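Laccase (Botrytis aclada, PDB 3SQR) is a fungal laccase, a glycosylated multicopper oxidase that couples the oxidation of phenolic substrates such as hydroquinone to the reduction of dioxygen to water. Local coordinates at residues Trp49-Ser53 and Ala102-Asp106; Met230-Thr235 and Gly250-Glu254; Gly331-Ser335 and Arg365-Glu369; Val390-Val394 and Trp404-Ser408; Ala513-Asp517 and Gln539-Ser543. One frame throughout, in Å; residues are numbered along the deposited sequence. Where two conformers were deposited one is given.

Contact 1 of 5, residues Trp49-Ser53 and Ala102-Asp106; sequences WGEYS and ADWGD
Aromatic contacts dominate where W49 and Y52 close on the indole of W104. Carbons of the six-membered ring of W104 do the touching: its CE3 lies 3.4 Å from W49 CD1, and its CZ3 lies 3.7 Å from Y52 CB. The two indole side chains come from opposite directions and pass each other, their planes inclined at 43°, so the pair is neither a parallel stack nor a T-shape. In W104 the side chain extends away from its own amide nitrogen (chi1 -177°), which carries the six-membered ring across to the other segment. Y52 meets that ring through its CB, while its phenol, with its plane turned 60° to the W104 ring, leads off toward V61 and P63.

These three aromatics form a cluster in which a small N-terminal hairpin packs on the first cupredoxin-like domain. W49 and Y52 flank the type II' turn of the hairpin, and W104 sits in a type II turn from D103 to D106 that follows strand 100-103. Y162 and P63 also touch W104.

Polar links between the segments run through water. One molecule lies in the plane of the W49 indole at its edge, accepts from NE1 at 2.9 Å and donates to the backbone O of W104. Within the second turn, D103 N gives a nearly straight bond of 2.8 Å to D106 OD2, meeting that oxygen from above the carboxylate plane. R68 forms salt bridges with both D103 and D106.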
# COMPACT_ATOMS: atom_id res chain seq x y z
N TRP A 49 12.82 -21.45 8.55
CA TRP A 49 12.52 -21.57 7.13
C TRP A 49 13.56 -22.46 6.44
O TRP A 49 14.13 -22.11 5.43
CB TRP A 49 12.46 -20.20 6.46
CG TRP A 49 11.69 -20.23 5.19
CD1 TRP A 49 12.19 -20.11 3.90
CD2 TRP A 49 10.28 -20.39 5.05
NE1 TRP A 49 11.16 -20.24 2.99
CE2 TRP A 49 9.98 -20.36 3.67
CE3 TRP A 49 9.23 -20.53 5.97
CZ2 TRP A 49 8.66 -20.51 3.19
CZ3 TRP A 49 7.95 -20.67 5.50
CH2 TRP A 49 7.66 -20.64 4.11
N GLY A 50 13.80 -23.64 7.01
CA GLY A 50 14.77 -24.57 6.46
C GLY A 50 16.14 -24.07 6.84
O GLY A 50 16.39 -23.80 8.03
N GLU A 51 16.99 -23.87 5.84
CA GLU A 51 18.36 -23.34 6.02
C GLU A 51 18.29 -21.85 6.35
O GLU A 51 19.28 -21.24 6.76
CB GLU A 51 19.17 -23.49 4.72
N TYR A 52 17.12 -21.25 6.13
CA TYR A 52 16.94 -19.82 6.37
C TYR A 52 16.04 -19.65 7.55
O TYR A 52 15.47 -20.62 8.06
CB TYR A 52 16.32 -19.17 5.16
CG TYR A 52 17.05 -19.49 3.89
CD1 TYR A 52 18.21 -18.81 3.55
CD2 TYR A 52 16.58 -20.46 3.01
CE1 TYR A 52 18.88 -19.09 2.37
CE2 TYR A 52 17.24 -20.73 1.81
CZ TYR A 52 18.39 -20.05 1.51
OH TYR A 52 19.04 -20.31 0.30
N SER A 53 15.92 -18.42 8.00
CA SER A 53 15.15 -18.18 9.15
C SER A 53 14.81 -16.74 9.22
O SER A 53 15.19 -15.92 8.36
CB SER A 53 15.96 -18.54 10.41
OG SER A 53 16.92 -17.53 10.70
N ALA A 102 2.96 -16.85 -2.92
CA ALA A 102 4.20 -17.42 -3.30
C ALA A 102 5.02 -17.67 -2.07
O ALA A 102 4.58 -17.39 -0.97
CB ALA A 102 4.95 -16.47 -4.34
N ASP A 103 6.17 -18.30 -2.25
CA ASP A 103 7.14 -18.49 -1.18
C ASP A 103 8.26 -17.55 -1.45
O ASP A 103 8.60 -17.23 -2.58
CB ASP A 103 7.74 -19.93 -1.19
CG ASP A 103 6.73 -20.97 -0.82
OD1 ASP A 103 5.84 -20.69 -0.01
OD2 ASP A 103 6.78 -22.05 -1.40
N TRP A 104 8.90 -17.16 -0.35
CA TRP A 104 10.10 -16.40 -0.35
C TRP A 104 11.07 -17.03 -1.34
O TRP A 104 11.41 -18.22 -1.25
CB TRP A 104 10.64 -16.46 1.07
CG TRP A 104 11.81 -15.70 1.33
CD1 TRP A 104 12.32 -14.67 0.60
CD2 TRP A 104 12.65 -15.85 2.46
NE1 TRP A 104 13.50 -14.18 1.19
CE2 TRP A 104 13.71 -14.91 2.34
CE3 TRP A 104 12.64 -16.75 3.55
CZ2 TRP A 104 14.75 -14.84 3.26
CZ3 TRP A 104 13.69 -16.66 4.49
CH2 TRP A 104 14.71 -15.71 4.34
N GLY A 105 11.55 -16.22 -2.28
CA GLY A 105 12.52 -16.67 -3.28
C GLY A 105 11.92 -17.08 -4.62
O GLY A 105 12.67 -17.27 -5.58
N ASP A 106 10.58 -17.26 -4.69
CA ASP A 106 9.95 -17.66 -5.91
C ASP A 106 10.05 -16.55 -6.96
O ASP A 106 10.17 -15.37 -6.62
CB ASP A 106 8.47 -17.96 -5.69
CG ASP A 106 8.24 -19.27 -4.97
OD1 ASP A 106 9.18 -20.10 -4.76
OD2 ASP A 106 7.06 -19.48 -4.63
O HOH W 1 11.20 -20.32 0.11

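Contact 2 of 5, residues Met230-Thr235 and Gly250-Glu254; sequences MNGTNT and GKKFE. With NAG (2-acetamido-2-deoxy-beta-D-glucopyranose), chain C; NAG (2-acetamido-2-deoxy-beta-D-glucopyranose), chain K; SO4 (sulfate ion), chain M.
T233 OG1 donates to the backbone O of K251 at 2.6 Å, in the carbonyl plane, while its methyl CG2 rests against F253 N. Alongside, the chains of N234 and K252 run side by side in the same direction, and K252 NZ donates to N234 OD1 at 2.8 Å on a lone pair. The bend of K252 at chi2 (-56°) turns its ammonium toward that amide. N234 OD1 also accepts from T235 N, which comes in tilted from the carbonyl plane. F253 supplies the apolar part: M230 crosses it at about a right angle, with SD 3.6 Å from CD2 in an oblique Met-aromatic contact, and N231 CB lies 3.6 Å from F253 CD1.

Farther out, one water joins T233 O to F253 N, and another joins K251 N to T233 OG1. A type I' turn from M230 to T233 presents N231, whose OD1 is hydrogen-bonded to F201 N and whose ND2 carries an N-linked sugar; the acetamide of that sugar reaches the edge of the F253 ring. N234 ND2 is held by the backbone oxygens of T228 and N342, and K252 NZ also reaches T344.

The charge of K252 probably polarises the N234 amide, and bonds at both OD1 and ND2 fix its rotation in this loop of the second cupredoxin domain.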
# COMPACT_ATOMS: atom_id res chain seq x y z
N MET A 230 -14.96 -4.34 4.97
CA MET A 230 -14.00 -5.13 5.67
C MET A 230 -13.89 -6.44 4.94
O MET A 230 -14.83 -7.22 4.86
CB MET A 230 -14.40 -5.37 7.14
CG MET A 230 -13.38 -6.08 7.91
SD MET A 230 -13.72 -6.14 9.71
CE MET A 230 -13.60 -4.42 10.18
N ASN A 231 -12.70 -6.70 4.45
CA ASN A 231 -12.44 -7.79 3.55
C ASN A 231 -13.48 -7.91 2.48
O ASN A 231 -13.92 -9.00 2.17
CB ASN A 231 -12.24 -9.09 4.28
CG ASN A 231 -11.17 -9.92 3.63
OD1 ASN A 231 -10.12 -9.41 3.22
ND2 ASN A 231 -11.42 -11.18 3.51
N GLY A 232 -13.85 -6.77 1.91
CA GLY A 232 -14.70 -6.75 0.75
C GLY A 232 -16.19 -6.75 1.04
O GLY A 232 -16.95 -6.78 0.11
N THR A 233 -16.59 -6.72 2.30
CA THR A 233 -18.03 -6.72 2.64
C THR A 233 -18.42 -5.80 3.76
O THR A 233 -17.59 -5.44 4.60
CB THR A 233 -18.47 -8.18 2.89
OG1 THR A 233 -19.88 -8.21 2.90
CG2 THR A 233 -17.89 -8.66 4.20
N ASN A 234 -19.70 -5.41 3.77
CA ASN A 234 -20.29 -4.74 4.88
C ASN A 234 -21.81 -4.72 4.72
O ASN A 234 -22.32 -5.09 3.65
CB ASN A 234 -19.79 -3.29 5.00
CG ASN A 234 -19.87 -2.74 6.40
OD1 ASN A 234 -20.47 -3.34 7.29
ND2 ASN A 234 -19.16 -1.61 6.64
N THR A 235 -22.48 -4.41 5.81
CA THR A 235 -23.89 -4.09 5.77
C THR A 235 -24.10 -2.75 5.10
O THR A 235 -23.19 -1.91 4.96
CB THR A 235 -24.44 -4.04 7.16
OG1 THR A 235 -23.65 -3.14 8.00
CG2 THR A 235 -24.52 -5.41 7.74
N GLY A 250 -26.36 -6.64 2.39
CA GLY A 250 -24.94 -6.62 2.74
C GLY A 250 -24.77 -7.34 4.04
O GLY A 250 -25.62 -7.24 4.92
N LYS A 251 -23.65 -8.01 4.19
CA LYS A 251 -23.33 -8.74 5.37
C LYS A 251 -22.01 -8.31 5.94
O LYS A 251 -21.08 -8.03 5.20
CB LYS A 251 -23.28 -10.27 5.10
CG LYS A 251 -24.62 -10.99 5.24
CD LYS A 251 -24.47 -12.55 5.25
CE LYS A 251 -23.93 -13.13 6.61
NZ LYS A 251 -24.24 -14.59 6.67
N LYS A 252 -21.93 -8.32 7.26
CA LYS A 252 -20.70 -8.10 7.97
C LYS A 252 -19.72 -9.16 7.60
O LYS A 252 -20.05 -10.37 7.46
CB LYS A 252 -20.87 -8.16 9.47
CG LYS A 252 -21.62 -6.95 10.06
CD LYS A 252 -20.97 -5.61 9.70
CE LYS A 252 -21.55 -4.42 10.47
NZ LYS A 252 -20.94 -3.07 10.02
N PHE A 253 -18.48 -8.70 7.42
CA PHE A 253 -17.34 -9.58 7.41
C PHE A 253 -17.41 -10.49 8.63
O PHE A 253 -17.75 -10.04 9.71
CB PHE A 253 -16.05 -8.79 7.55
CG PHE A 253 -14.84 -9.63 7.84
CD1 PHE A 253 -14.36 -10.50 6.86
CD2 PHE A 253 -14.20 -9.61 9.08
CE1 PHE A 253 -13.24 -11.28 7.07
CE2 PHE A 253 -13.07 -10.41 9.32
CZ PHE A 253 -12.59 -11.27 8.31
N GLU A 254 -17.10 -11.74 8.44
CA GLU A 254 -17.11 -12.68 9.57
C GLU A 254 -15.87 -13.48 9.57
O GLU A 254 -15.40 -13.91 8.48
CB GLU A 254 -18.32 -13.60 9.45
CG GLU A 254 -18.58 -14.47 10.68
CD GLU A 254 -17.79 -15.77 10.73
OE1 GLU A 254 -17.25 -16.19 9.69
OE2 GLU A 254 -17.71 -16.36 11.85
C1 NAG C . -10.50 -12.08 2.89
C2 NAG C . -10.39 -13.41 3.64
C3 NAG C . -9.33 -14.24 2.94
C4 NAG C . -9.66 -14.46 1.47
C5 NAG C . -10.09 -13.12 0.79
C6 NAG C . -11.03 -13.38 -0.36
C7 NAG C . -10.36 -13.80 6.03
C8 NAG C . -9.68 -13.59 7.37
N2 NAG C . -9.85 -13.22 4.95
O3 NAG C . -9.12 -15.47 3.59
O4 NAG C . -8.50 -14.99 0.79
O5 NAG C . -10.93 -12.33 1.59
O6 NAG C . -11.09 -12.22 -1.19
O7 NAG C . -11.38 -14.49 5.89
C1 NAG K . -24.58 1.27 11.54
C2 NAG K . -25.79 0.40 11.37
C3 NAG K . -26.97 0.99 12.18
C4 NAG K . -26.48 1.16 13.61
C5 NAG K . -25.32 2.13 13.63
C6 NAG K . -24.76 2.27 15.04
C7 NAG K . -25.73 -0.82 9.27
C8 NAG K . -26.01 -0.80 7.81
N2 NAG K . -26.05 0.30 9.96
O3 NAG K . -28.07 0.11 12.10
O4 NAG K . -27.44 1.73 14.45
O5 NAG K . -24.30 1.52 12.90
O6 NAG K . -23.50 2.86 14.87
O7 NAG K . -25.20 -1.83 9.77
S SO4 M . -22.18 -15.12 9.41
O1 SO4 M . -23.44 -15.66 8.92
O2 SO4 M . -21.41 -14.65 8.25
O3 SO4 M . -22.42 -13.98 10.29
O4 SO4 M . -21.45 -16.18 10.13
O HOH W 2 -18.03 -5.90 7.37
O HOH W 3 -22.33 -8.28 1.58

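Contact 3 of 5, residues Gly331-Ser335 and Arg365-Glu369; sequences GTTCS and RGTCE
Both cysteines place SG opposite their own carbonyl carbon and beside the backbone N, with chi1 -40° in C334 and -47° in C368. From these two positions the sulfurs meet in a disulfide, C334 SG to C368 SG 2.0 Å, whose torsion about the S-S bond is -102°. The CA atoms of the two cysteines are 5.7 Å apart.

Beside the bridge, T333 OG1 lies 3.6 Å from C368 SG. Its hydroxyl is hydrogen-bonded to a water that also makes a weak bond to G366 O. A second water ties the backbones more firmly, accepting from T333 N at 3.1 Å and donating to G366 O at 2.8 Å. On the C334 side, G331 O accepts from both C334 N and S335 N, which holds the turn leading into the cysteine. H275 packs against C334.

The disulfide is a covalent staple on the protein surface. It ties the loop between strands 323-327 and 344-348 of the second cupredoxin domain to the linker running on toward strand 387-398 of the third. The side chain of C334 lies about 10 Å from a bound copper ion, and the nearby H463 and H531 are ligands of the mononuclear type 1 copper site typical of laccases.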
# COMPACT_ATOMS: atom_id res chain seq x y z
N GLY A 331 -10.87 6.45 11.47
CA GLY A 331 -10.40 7.75 11.99
C GLY A 331 -11.21 8.94 11.48
O GLY A 331 -10.89 9.51 10.46
N THR A 332 -12.23 9.34 12.22
CA THR A 332 -13.10 10.43 11.72
C THR A 332 -12.37 11.78 11.70
O THR A 332 -12.65 12.62 10.86
CB THR A 332 -14.35 10.56 12.61
OG1 THR A 332 -13.96 10.60 13.97
CG2 THR A 332 -15.28 9.34 12.38
N THR A 333 -11.39 11.95 12.56
CA THR A 333 -10.55 13.16 12.50
C THR A 333 -9.58 13.18 11.31
O THR A 333 -9.10 14.24 10.92
CB THR A 333 -9.76 13.40 13.77
OG1 THR A 333 -8.94 12.29 14.03
CG2 THR A 333 -10.67 13.60 15.00
N CYS A 334 -9.40 12.02 10.67
CA CYS A 334 -8.44 11.91 9.57
C CYS A 334 -9.09 12.19 8.22
O CYS A 334 -8.52 12.82 7.32
CB CYS A 334 -7.78 10.50 9.63
SG CYS A 334 -7.38 9.84 11.20
N SER A 335 -10.30 11.64 8.05
CA SER A 335 -11.09 11.91 6.91
C SER A 335 -12.56 11.49 7.21
O SER A 335 -12.84 10.76 8.16
CB SER A 335 -10.57 11.17 5.69
OG SER A 335 -10.74 9.74 5.90
N ARG A 365 -7.39 5.12 20.56
CA ARG A 365 -6.60 6.33 20.64
C ARG A 365 -7.23 7.46 19.83
O ARG A 365 -7.22 8.60 20.26
CB ARG A 365 -5.16 6.05 20.19
CG ARG A 365 -4.38 5.31 21.18
CD ARG A 365 -3.11 4.71 20.59
NE ARG A 365 -3.46 3.52 19.82
CZ ARG A 365 -2.55 2.72 19.29
NH1 ARG A 365 -1.26 3.03 19.40
NH2 ARG A 365 -2.91 1.62 18.67
N GLY A 366 -7.81 7.13 18.66
CA GLY A 366 -8.60 8.04 17.86
C GLY A 366 -7.78 9.05 17.09
O GLY A 366 -8.30 10.04 16.58
N THR A 367 -6.48 8.75 16.95
CA THR A 367 -5.60 9.60 16.17
C THR A 367 -5.39 9.10 14.75
O THR A 367 -5.87 8.03 14.36
CB THR A 367 -4.22 9.64 16.85
OG1 THR A 367 -3.62 8.34 16.71
CG2 THR A 367 -4.34 9.99 18.38
N CYS A 368 -4.65 9.89 14.00
CA CYS A 368 -4.25 9.54 12.60
C CYS A 368 -2.80 9.14 12.55
O CYS A 368 -2.22 9.08 11.48
CB CYS A 368 -4.55 10.68 11.64
SG CYS A 368 -6.20 11.35 11.88
N GLU A 369 -2.23 8.87 13.71
CA GLU A 369 -0.83 8.47 13.81
C GLU A 369 -0.60 7.08 13.26
O GLU A 369 -1.56 6.27 13.06
CB GLU A 369 -0.37 8.52 15.27
CG GLU A 369 -0.57 9.90 15.81
CD GLU A 369 0.07 10.13 17.14
OE1 GLU A 369 0.87 9.30 17.62
OE2 GLU A 369 -0.30 11.16 17.72
O HOH W 4 -10.41 10.09 14.77
O HOH W 5 -6.72 12.95 15.49

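Contact 4 of 5, residues Val390-Val394 and Trp404-Ser408; sequences VDEQV and WTINS. With NAG (2-acetamido-2-deoxy-beta-D-glucopyranose), chain I.
V394 and I406 lie side by side on the buried face of a beta hairpin, V394 CG2 reaching I406 CD1 at 3.9 Å in the conformer described here. Next to them the packing is tight: the side chain of E392 crosses that of I406 at about a right angle, with OE1 3.2 Å from the methyl CG2, and OE1 is hydrogen-bonded to the hydroxyl of Y451. I453 also touches both V394 and I406.

Segments 390-394 and 404-406 of strands 387-398 and 402-406 run antiparallel, at 165°, with V394 and I406 as a non-hydrogen-bonded pair, at one margin of a six-stranded cupredoxin sheet in the third domain. W404, nearer the hairpin turn, touches V394 and packs against H463 and H531 of the type 1 copper site.

Where the strand ends, the pairing passes from backbone to side chain. N407 N still donates to Q393 O at 2.9 Å, but Q393 N is received by the amide oxygen N407 OD1, also at 2.9 Å and nearly along the C=O axis. The other arm of that amide, ND2, carries an N-linked sugar, whose N2 donates to D391 O at 2.6 Å. On this more open side, a water donates to Q393 O, accepts from S408 N and bonds T405 OG1.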
# COMPACT_ATOMS: atom_id res chain seq x y z
N VAL A 390 18.58 14.83 2.20
CA VAL A 390 17.83 15.55 1.21
C VAL A 390 16.58 16.03 1.92
O VAL A 390 15.94 15.26 2.60
CB VAL A 390 17.44 14.67 0.03
CG1 VAL A 390 16.37 15.31 -0.82
CG2 VAL A 390 18.70 14.33 -0.83
N ASP A 391 16.24 17.30 1.74
CA ASP A 391 15.11 17.88 2.44
C ASP A 391 14.13 18.36 1.40
O ASP A 391 14.47 19.03 0.42
CB ASP A 391 15.52 19.06 3.37
CG ASP A 391 14.28 19.81 3.95
OD1 ASP A 391 13.70 19.29 4.89
OD2 ASP A 391 13.87 20.86 3.41
N GLU A 392 12.86 18.01 1.61
CA GLU A 392 11.81 18.47 0.76
C GLU A 392 10.60 18.85 1.61
O GLU A 392 10.40 18.34 2.71
CB GLU A 392 11.48 17.43 -0.30
CG GLU A 392 12.63 17.36 -1.36
CD GLU A 392 12.19 16.85 -2.65
OE1 GLU A 392 11.47 15.82 -2.67
OE2 GLU A 392 12.61 17.46 -3.66
N GLN A 393 9.83 19.76 1.06
CA GLN A 393 8.76 20.43 1.78
C GLN A 393 7.48 20.38 1.02
O GLN A 393 7.37 20.81 -0.13
CB GLN A 393 9.15 21.88 2.07
CG GLN A 393 10.49 21.98 2.79
CD GLN A 393 10.91 23.41 3.00
OE1 GLN A 393 10.53 24.30 2.26
NE2 GLN A 393 11.68 23.63 4.01
N VAL A 394 6.46 19.91 1.72
CA VAL A 394 5.13 19.81 1.15
C VAL A 394 4.34 21.08 1.43
O VAL A 394 4.23 21.53 2.54
CB VAL A 394 4.39 18.60 1.69
CG1 VAL A 394 3.04 18.41 0.99
CG2 VAL A 394 5.27 17.32 1.49
N TRP A 404 -0.96 19.47 -4.52
CA TRP A 404 0.12 19.44 -3.53
C TRP A 404 1.44 19.70 -4.25
O TRP A 404 1.63 19.24 -5.39
CB TRP A 404 0.19 18.08 -2.82
CG TRP A 404 -1.07 17.67 -2.17
CD1 TRP A 404 -2.04 16.91 -2.72
CD2 TRP A 404 -1.57 18.09 -0.89
NE1 TRP A 404 -3.08 16.77 -1.85
CE2 TRP A 404 -2.83 17.48 -0.72
CE3 TRP A 404 -1.08 18.94 0.12
CZ2 TRP A 404 -3.61 17.69 0.39
CZ3 TRP A 404 -1.86 19.12 1.25
CH2 TRP A 404 -3.11 18.50 1.38
N THR A 405 2.39 20.33 -3.55
CA THR A 405 3.67 20.57 -4.12
C THR A 405 4.75 20.08 -3.19
O THR A 405 4.59 20.02 -1.99
CB THR A 405 3.88 22.09 -4.41
OG1 THR A 405 3.78 22.76 -3.14
CG2 THR A 405 2.81 22.64 -5.42
N ILE A 406 5.85 19.68 -3.81
CA ILE A 406 7.08 19.29 -3.15
C ILE A 406 8.14 20.23 -3.67
O ILE A 406 8.45 20.26 -4.88
CB ILE A 406 7.47 17.90 -3.57
CG1 ILE A 406 6.26 16.96 -3.39
CG2 ILE A 406 8.68 17.44 -2.71
CD1 ILE A 406 6.29 16.21 -2.13
N ASN A 407 8.68 21.01 -2.76
CA ASN A 407 9.51 22.16 -3.10
C ASN A 407 8.97 22.91 -4.27
O ASN A 407 9.65 23.12 -5.28
CB ASN A 407 10.93 21.68 -3.34
CG ASN A 407 11.67 21.61 -2.08
OD1 ASN A 407 11.18 21.11 -1.09
ND2 ASN A 407 12.90 22.10 -2.10
N SER A 408 7.71 23.29 -4.12
CA SER A 408 6.99 24.13 -5.07
C SER A 408 6.57 23.52 -6.33
O SER A 408 5.95 24.20 -7.12
CB SER A 408 7.72 25.47 -5.31
OG SER A 408 8.32 25.89 -4.07
C1 NAG I . 13.70 22.13 -0.92
C2 NAG I . 15.17 21.78 -1.11
C3 NAG I . 15.91 22.00 0.20
C4 NAG I . 15.68 23.40 0.71
C5 NAG I . 14.18 23.59 0.91
C6 NAG I . 13.84 24.98 1.48
C7 NAG I . 15.79 20.07 -2.80
C8 NAG I . 16.02 18.61 -3.13
N2 NAG I . 15.41 20.38 -1.57
O3 NAG I . 17.26 21.78 -0.08
O4 NAG I . 16.32 23.54 1.96
O5 NAG I . 13.60 23.45 -0.38
O6 NAG I . 14.33 25.93 0.55
O7 NAG I . 15.96 20.90 -3.68
O HOH W 6 6.16 22.77 -1.75

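Contact 5 of 5, residues Ala513-Asp517 and Gln539-Ser543; sequences AFKLD and QFVES
Across the contact, the carboxylate of E542 faces a turn of main chain at the end of strand 509-515: its OE2 lies 3.0 Å from D517 N and 3.4 Å from L516 CA. L516 is the centre of an inverse gamma turn, and this bend brings the backbone of 516-517 up to the acid. E542 gets there fully stretched, with CG anti to the backbone N (chi1 -179°) and the chain extended beyond it. The same OE2 accepts from N518 N, while OE1 is hydrogen-bonded to H470 NE2, so both oxygens of this buried group have partners.

Next to this, F514 and F540 make an edge-to-face pair, with planes at 71° and centroids 5.2 Å apart. F514 CZ is aimed at the middle of the F540 ring, 3.9 Å above its plane. The F514 ring is swung over its own main chain, CG lying between the backbone N and the carbonyl carbon (chi1 56°), and H470 meets it too. F540 in turn packs against Y451 and L524.

Strands 513-515 and 539-542 belong to different sheets of the third cupredoxin domain, and their axes stay 11.8 Å apart; the phenylalanines meet between the two sheets of this beta sandwich.

A second acid is close by, D517 OD1 standing 4.3 Å from E542 OE2. The salt bridge from R129 to D517, and the bond between H470 and E542, probably offset this concentration of negative charge and help both carboxylates remain ionised.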
# COMPACT_ATOMS: atom_id res chain seq x y z
N ALA A 513 15.42 6.98 5.97
CA ALA A 513 16.71 6.62 5.40
C ALA A 513 16.58 5.37 4.54
O ALA A 513 15.84 4.44 4.87
CB ALA A 513 17.71 6.35 6.55
N PHE A 514 17.34 5.33 3.46
CA PHE A 514 17.51 4.08 2.72
C PHE A 514 18.87 4.09 2.03
O PHE A 514 19.50 5.13 1.95
CB PHE A 514 16.37 3.89 1.72
CG PHE A 514 16.20 5.02 0.76
CD1 PHE A 514 15.39 6.11 1.06
CD2 PHE A 514 16.81 5.00 -0.51
CE1 PHE A 514 15.25 7.12 0.23
CE2 PHE A 514 16.60 6.02 -1.39
CZ PHE A 514 15.80 7.07 -1.03
N LYS A 515 19.36 2.89 1.74
CA LYS A 515 20.67 2.69 1.16
C LYS A 515 20.60 2.74 -0.34
O LYS A 515 19.62 2.27 -0.98
CB LYS A 515 21.21 1.35 1.62
CG LYS A 515 22.70 1.22 1.36
CD LYS A 515 23.25 0.04 2.01
CE LYS A 515 24.75 -0.02 1.71
NZ LYS A 515 25.26 -1.31 2.19
N LEU A 516 21.66 3.28 -0.95
CA LEU A 516 21.77 3.30 -2.38
C LEU A 516 22.11 1.90 -2.85
O LEU A 516 23.28 1.55 -3.04
CB LEU A 516 22.84 4.36 -2.79
CG LEU A 516 22.29 5.79 -2.84
CD1 LEU A 516 21.42 6.11 -1.71
CD2 LEU A 516 23.45 6.83 -2.95
N ASP A 517 21.07 1.07 -3.02
CA ASP A 517 21.27 -0.35 -3.24
C ASP A 517 20.39 -0.91 -4.38
O ASP A 517 20.35 -2.12 -4.61
CB ASP A 517 21.04 -1.12 -1.93
CG ASP A 517 19.60 -1.02 -1.44
OD1 ASP A 517 18.78 -0.49 -2.22
OD2 ASP A 517 19.34 -1.43 -0.30
N GLN A 539 10.19 11.56 -7.02
CA GLN A 539 10.83 10.31 -7.36
C GLN A 539 12.33 10.45 -7.29
O GLN A 539 12.87 11.51 -7.52
CB GLN A 539 10.37 9.80 -8.74
CG GLN A 539 10.82 10.66 -9.92
CD GLN A 539 10.17 10.22 -11.21
OE1 GLN A 539 10.43 9.15 -11.73
NE2 GLN A 539 9.32 11.09 -11.74
N PHE A 540 12.97 9.34 -6.92
CA PHE A 540 14.40 9.26 -6.84
C PHE A 540 14.91 8.56 -8.07
O PHE A 540 14.48 7.46 -8.39
CB PHE A 540 14.83 8.50 -5.59
CG PHE A 540 14.38 9.13 -4.33
CD1 PHE A 540 15.08 10.19 -3.77
CD2 PHE A 540 13.21 8.70 -3.70
CE1 PHE A 540 14.67 10.79 -2.65
CE2 PHE A 540 12.77 9.31 -2.49
CZ PHE A 540 13.48 10.34 -1.97
N VAL A 541 15.82 9.23 -8.80
CA VAL A 541 16.50 8.57 -9.89
C VAL A 541 17.80 8.24 -9.25
O VAL A 541 18.66 9.12 -8.94
CB VAL A 541 16.59 9.40 -11.16
CG1 VAL A 541 17.62 8.73 -12.16
CG2 VAL A 541 15.15 9.61 -11.80
N GLU A 542 17.90 6.97 -8.89
CA GLU A 542 18.96 6.41 -8.14
C GLU A 542 20.00 5.69 -9.01
O GLU A 542 19.70 4.71 -9.69
CB GLU A 542 18.38 5.36 -7.13
CG GLU A 542 19.42 4.70 -6.25
CD GLU A 542 18.79 3.77 -5.26
OE1 GLU A 542 17.56 3.88 -5.10
OE2 GLU A 542 19.46 2.87 -4.79
N SER A 543 21.23 6.16 -8.94
CA SER A 543 22.34 5.46 -9.61
C SER A 543 21.99 5.16 -11.05
O SER A 543 22.12 4.03 -11.55
CB SER A 543 22.69 4.20 -8.83
OG SER A 543 23.02 4.58 -7.53

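Overall arrangement
From the N terminus the five contacts follow in series, none nesting in or crossing another. Contact 1 closes a 48-residue loop and fastens the N-terminal hairpin to the first cupredoxin domain. Contact 2 closes a 14-residue loop within the connection between strands 227-230 and 254-256, which lie at the margins of two sheets in the second domain. Contact 3 then staples that domain to the linker toward the third, where contact 4 zips the opening hairpin and contact 5 joins the two sheets. Contacts 4 and 5 reach the same six-stranded sheet, their nearest atoms about 5 Å apart, whereas the centres of contacts 2 and 5 are about 40 Å apart on opposite sides of the molecule's centre.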